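Local atomic coordinates of heroin esterase (Rhodococcus sp., PDB entry 1LZL), a protein that hydrolyses ester bonds, probably removing acetyl groups from heroin and related acetyl esters as an alpha/beta-hydrolase-fold serine esterase. Residues H141-A144 and E145-G148; L216-K219 and Y220-G223. One frame throughout, in Å; residues are numbered along the deposited sequence.

Contact 1 (H141-A144 and E145-G148)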
loop_
_atom_site.group_PDB
_atom_site.type_symbol
_atom_site.label_atom_id
_atom_site.label_comp_id
_atom_site.label_asym_id
_atom_site.label_seq_id
_atom_site.Cartn_x
_atom_site.Cartn_y
_atom_site.Cartn_z
ATOM N N HIS A 141 -4.579 5.090 -17.376
ATOM C CA HIS A 141 -3.671 4.972 -18.507
ATOM C C HIS A 141 -4.428 5.330 -19.779
ATOM O O HIS A 141 -3.907 6.131 -20.572
ATOM C CB HIS A 141 -3.126 3.534 -18.582
ATOM C CG HIS A 141 -2.217 3.409 -19.767
ATOM N ND1 HIS A 141 -2.623 2.677 -20.845
ATOM C CD2 HIS A 141 -0.993 3.932 -20.047
ATOM C CE1 HIS A 141 -1.654 2.729 -21.772
ATOM N NE2 HIS A 141 -0.667 3.482 -21.313
ATOM N N ALA A 142 -5.620 4.789 -19.936
ATOM C CA ALA A 142 -6.405 5.013 -21.174
ATOM C C ALA A 142 -6.903 6.433 -21.265
ATOM O O ALA A 142 -7.074 6.953 -22.361
ATOM C CB ALA A 142 -7.601 4.071 -21.232
ATOM N N HIS A 143 -7.177 7.085 -20.153
ATOM C CA HIS A 143 -7.639 8.477 -20.182
ATOM C C HIS A 143 -6.524 9.454 -19.844
ATOM O O HIS A 143 -6.802 10.573 -19.426
ATOM C CB HIS A 143 -8.831 8.625 -19.218
ATOM C CG HIS A 143 -10.028 7.831 -19.675
ATOM N ND1 HIS A 143 -11.093 8.399 -20.338
ATOM C CD2 HIS A 143 -10.335 6.517 -19.592
ATOM C CE1 HIS A 143 -12.013 7.481 -20.633
ATOM N NE2 HIS A 143 -11.563 6.323 -20.184
ATOM N N ALA A 144 -5.233 9.115 -20.005
ATOM C CA ALA A 144 -4.165 9.956 -19.450
ATOM C C ALA A 144 -4.192 11.361 -20.027
ATOM O O ALA A 144 -4.038 12.340 -19.334
ATOM C CB ALA A 144 -2.763 9.342 -19.628
ATOM N N GLU A 145 -4.405 11.468 -21.337
ATOM C CA GLU A 145 -4.347 12.801 -21.946
ATOM C C GLU A 145 -5.413 13.718 -21.360
ATOM O O GLU A 145 -5.136 14.856 -20.968
ATOM C CB GLU A 145 -4.475 12.661 -23.470
ATOM C CG GLU A 145 -3.730 13.774 -24.195
ATOM C CD GLU A 145 -3.985 13.854 -25.675
ATOM O OE1 GLU A 145 -3.838 12.830 -26.381
ATOM O OE2 GLU A 145 -4.312 14.974 -26.157
ATOM N N GLU A 146 -6.628 13.196 -21.305
ATOM C CA GLU A 146 -7.749 13.969 -20.785
ATOM C C GLU A 146 -7.452 14.339 -19.347
ATOM O O GLU A 146 -7.846 15.400 -18.848
ATOM C CB GLU A 146 -9.039 13.169 -20.944
ATOM C CG GLU A 146 -9.864 12.760 -19.767
ATOM C CD GLU A 146 -10.930 11.709 -20.049
ATOM O OE1 GLU A 146 -11.170 11.365 -21.225
ATOM O OE2 GLU A 146 -11.519 11.217 -19.056
ATOM N N LEU A 147 -6.772 13.475 -18.617
ATOM C CA LEU A 147 -6.528 13.715 -17.208
ATOM C C LEU A 147 -5.262 14.508 -16.941
ATOM O O LEU A 147 -4.948 14.869 -15.807
ATOM C CB LEU A 147 -6.419 12.376 -16.465
ATOM C CG LEU A 147 -7.686 11.540 -16.337
ATOM C CD1 LEU A 147 -7.349 10.267 -15.581
ATOM C CD2 LEU A 147 -8.800 12.255 -15.601
ATOM N N GLY A 148 -4.485 14.813 -17.975
ATOM C CA GLY A 148 -3.314 15.649 -17.791
ATOM C C GLY A 148 -2.151 14.841 -17.205
ATOM O O GLY A 148 -1.258 15.394 -16.541
HETATM O O HOH W 1 -5.284 9.239 -23.507
#
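His-143 and Glu-146, three residues apart where helix 128-142 gives way to the short helix 144-147, lie side by side and join through a histidine-carboxylate hydrogen bond. From its root, His-143 CB passes Glu-146 OE2 at 3.7 Å, and CG lies 3.8 Å from the same oxygen. At the ring edge ND1 donates to Glu-146 OE1, 3.1 Å away, along an almost straight N-H...O line of 174°; beyond it, His-143 CE1 is 4.0 Å from Glu-146 OE1. The acceptor sits in the imidazole plane, yet the donor reaches it from above the carboxylate, the two planes being 68° apart. With chi1 of -65°, His-143 CG stands beside its own backbone N, which swings the ring alongside the glutamate chain. Were His-143 replaced by an alanine, Glu-146 OE1 would probably lose this N-H donor and its carboxylate be freer to turn. His-143 O, meanwhile, accepts from Leu-147 N at 3.0 Å. A water bridges Ala-142 O and Glu-145 N across the break between the helices. Gly-148 then closes the second helix in a Schellman motif: its N bonds to Glu-145 O at 3.1 Å and, weakly, to Ala-144 O. Leu-147 packs on Arg-52 and Leu-54 of strand 49-56, Ala-144 touches Pro-151, and Tyr-139 of helix 128-142 meets the His-143 ring and touches Glu-146.

Contact 2 (L216-K219 and Y220-G223)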
loop_
_atom_site.group_PDB
_atom_site.type_symbol
_atom_site.label_atom_id
_atom_site.label_comp_id
_atom_site.label_asym_id
_atom_site.label_seq_id
_atom_site.Cartn_x
_atom_site.Cartn_y
_atom_site.Cartn_z
ATOM N N LEU A 216 -6.219 -13.630 10.244
ATOM C CA LEU A 216 -7.583 -13.161 9.991
ATOM C C LEU A 216 -7.605 -12.348 8.702
ATOM O O LEU A 216 -8.574 -12.461 7.900
ATOM C CB LEU A 216 -8.119 -12.305 11.145
ATOM C CG LEU A 216 -8.686 -13.093 12.357
ATOM C CD1 LEU A 216 -8.069 -14.465 12.439
ATOM C CD2 LEU A 216 -8.537 -12.238 13.585
ATOM N N SER A 217 -6.575 -11.575 8.436
ATOM C CA SER A 217 -6.562 -10.703 7.235
ATOM C C SER A 217 -6.570 -11.542 5.986
ATOM O O SER A 217 -7.368 -11.312 5.069
ATOM C CB SER A 217 -5.309 -9.845 7.310
ATOM O OG SER A 217 -4.982 -9.136 6.110
ATOM N N TRP A 218 -5.704 -12.560 5.909
ATOM C CA TRP A 218 -5.719 -13.367 4.686
ATOM C C TRP A 218 -6.984 -14.197 4.551
ATOM O O TRP A 218 -7.462 -14.451 3.457
ATOM C CB TRP A 218 -4.473 -14.255 4.643
ATOM C CG TRP A 218 -3.242 -13.430 4.292
ATOM C CD1 TRP A 218 -2.250 -12.983 5.158
ATOM C CD2 TRP A 218 -2.899 -12.982 2.985
ATOM N NE1 TRP A 218 -1.287 -12.266 4.443
ATOM C CE2 TRP A 218 -1.687 -12.258 3.113
ATOM C CE3 TRP A 218 -3.486 -13.090 1.719
ATOM C CZ2 TRP A 218 -1.057 -11.668 2.029
ATOM C CZ3 TRP A 218 -2.856 -12.506 0.614
ATOM C CH2 TRP A 218 -1.643 -11.799 0.776
ATOM N N LYS A 219 -7.526 -14.663 5.681
ATOM C CA LYS A 219 -8.796 -15.414 5.632
ATOM C C LYS A 219 -9.924 -14.532 5.119
ATOM O O LYS A 219 -10.695 -14.959 4.251
ATOM C CB LYS A 219 -9.090 -15.994 7.017
ATOM C CG LYS A 219 -10.359 -16.844 7.103
ATOM C CD LYS A 219 -10.270 -17.899 6.004
ATOM C CE LYS A 219 -11.386 -18.931 5.998
ATOM N NZ LYS A 219 -11.037 -20.030 5.066
ATOM N N TYR A 220 -10.065 -13.301 5.600
ATOM C CA TYR A 220 -11.085 -12.393 5.074
ATOM C C TYR A 220 -10.900 -12.171 3.579
ATOM O O TYR A 220 -11.895 -12.177 2.838
ATOM C CB TYR A 220 -10.999 -11.035 5.773
ATOM C CG TYR A 220 -11.411 -11.066 7.222
ATOM C CD1 TYR A 220 -12.408 -11.928 7.666
ATOM C CD2 TYR A 220 -10.817 -10.207 8.115
ATOM C CE1 TYR A 220 -12.741 -11.892 9.028
ATOM C CE2 TYR A 220 -11.137 -10.164 9.473
ATOM C CZ TYR A 220 -12.116 -11.023 9.898
ATOM O OH TYR A 220 -12.452 -11.009 11.234
ATOM N N TYR A 221 -9.656 -11.951 3.156
ATOM C CA TYR A 221 -9.412 -11.604 1.742
ATOM C C TYR A 221 -9.625 -12.765 0.780
ATOM O O TYR A 221 -10.220 -12.621 -0.288
ATOM C CB TYR A 221 -7.939 -11.156 1.668
ATOM C CG TYR A 221 -7.471 -10.611 0.335
ATOM C CD1 TYR A 221 -8.273 -9.811 -0.474
ATOM C CD2 TYR A 221 -6.180 -10.886 -0.086
ATOM C CE1 TYR A 221 -7.784 -9.330 -1.685
ATOM C CE2 TYR A 221 -5.667 -10.413 -1.282
ATOM C CZ TYR A 221 -6.506 -9.623 -2.078
ATOM O OH TYR A 221 -6.025 -9.112 -3.287
ATOM N N LEU A 222 -9.113 -13.951 1.133
ATOM C CA LEU A 222 -9.156 -15.067 0.191
ATOM C C LEU A 222 -10.464 -15.864 0.294
ATOM O O LEU A 222 -10.788 -16.551 -0.697
ATOM C CB LEU A 222 -7.946 -15.969 0.446
ATOM C CG LEU A 222 -6.601 -15.189 0.230
ATOM C CD1 LEU A 222 -5.427 -16.130 0.421
ATOM C CD2 LEU A 222 -6.547 -14.517 -1.137
ATOM N N GLY A 223 -11.179 -15.726 1.405
ATOM C CA GLY A 223 -12.526 -16.301 1.460
ATOM C C GLY A 223 -12.646 -17.664 2.144
ATOM O O GLY A 223 -11.659 -18.301 2.527
#
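Leu-216 O to Tyr-220 N, 2.9 Å, begins the run of i to i+4 backbone hydrogen bonds that forms the last turns of helix 211-222 in this alpha/beta hydrolase. Ser-217 O and Trp-218 O accept in turn from Tyr-221 N and Leu-222 N, and Lys-219 O receives Gly-223 N at 3.0 Å. At Gly-223 the chain leaves the helix with positive phi, where a side chain would jam against the preceding carbonyl oxygen. Leu-216 O also lies 3.1 Å above one face of the Tyr-220 ring, offset toward its rim, while Leu-216 CB touches Tyr-220 CE2. The phenol end, Tyr-220 OH, is hydrogen-bonded to Phe-23 O. On another side of the helix Trp-218 and Tyr-221 run alongside each other, their planes inclined at 54°: Trp-218 CZ3 meets Tyr-221 CD2 at 3.8 Å, and Trp-218 CE3 also carries Leu-222 CD1 at 3.8 Å. Phe-90 stacks on Tyr-221 and meets Trp-218, so the three rings form one aromatic cluster. Nearby, Ser-217 OG bonds to Gly-89 O and Glu-190 OE2. Lys-219 starts with CG opposite its backbone N (chi1 -178°), then bends at chi2 (53°), which turns the chain toward the helix end. There its NZ donates to Gly-223 O at 3.1 Å.

Contact 1 precedes contact 2 along the chain, and both belong to the alpha/beta hydrolase fold. The centres of contact 1 and contact 2 are about 34 Å apart and their nearest atoms about 20 Å, so they do not touch. Each marks the close of a helix. Residues 141-148 end helix 128-142 and lead through helix 144-147 toward strand 153-159 of the central sheet. Residues 216-223 finish helix 211-222, which comes between strands 183-187 and 252-257 along the chain. Helix 128-142 connects the two regions: its C-terminal end runs into contact 1, whereas Pro-129 and Val-130 near its start touch Tyr-221. The Ser-217 side chain lies near, without touching, the probable catalytic triad of Ser-160, His-290 and Asp-260, while contact 1 packs beside strand 49-56 at one sheet edge.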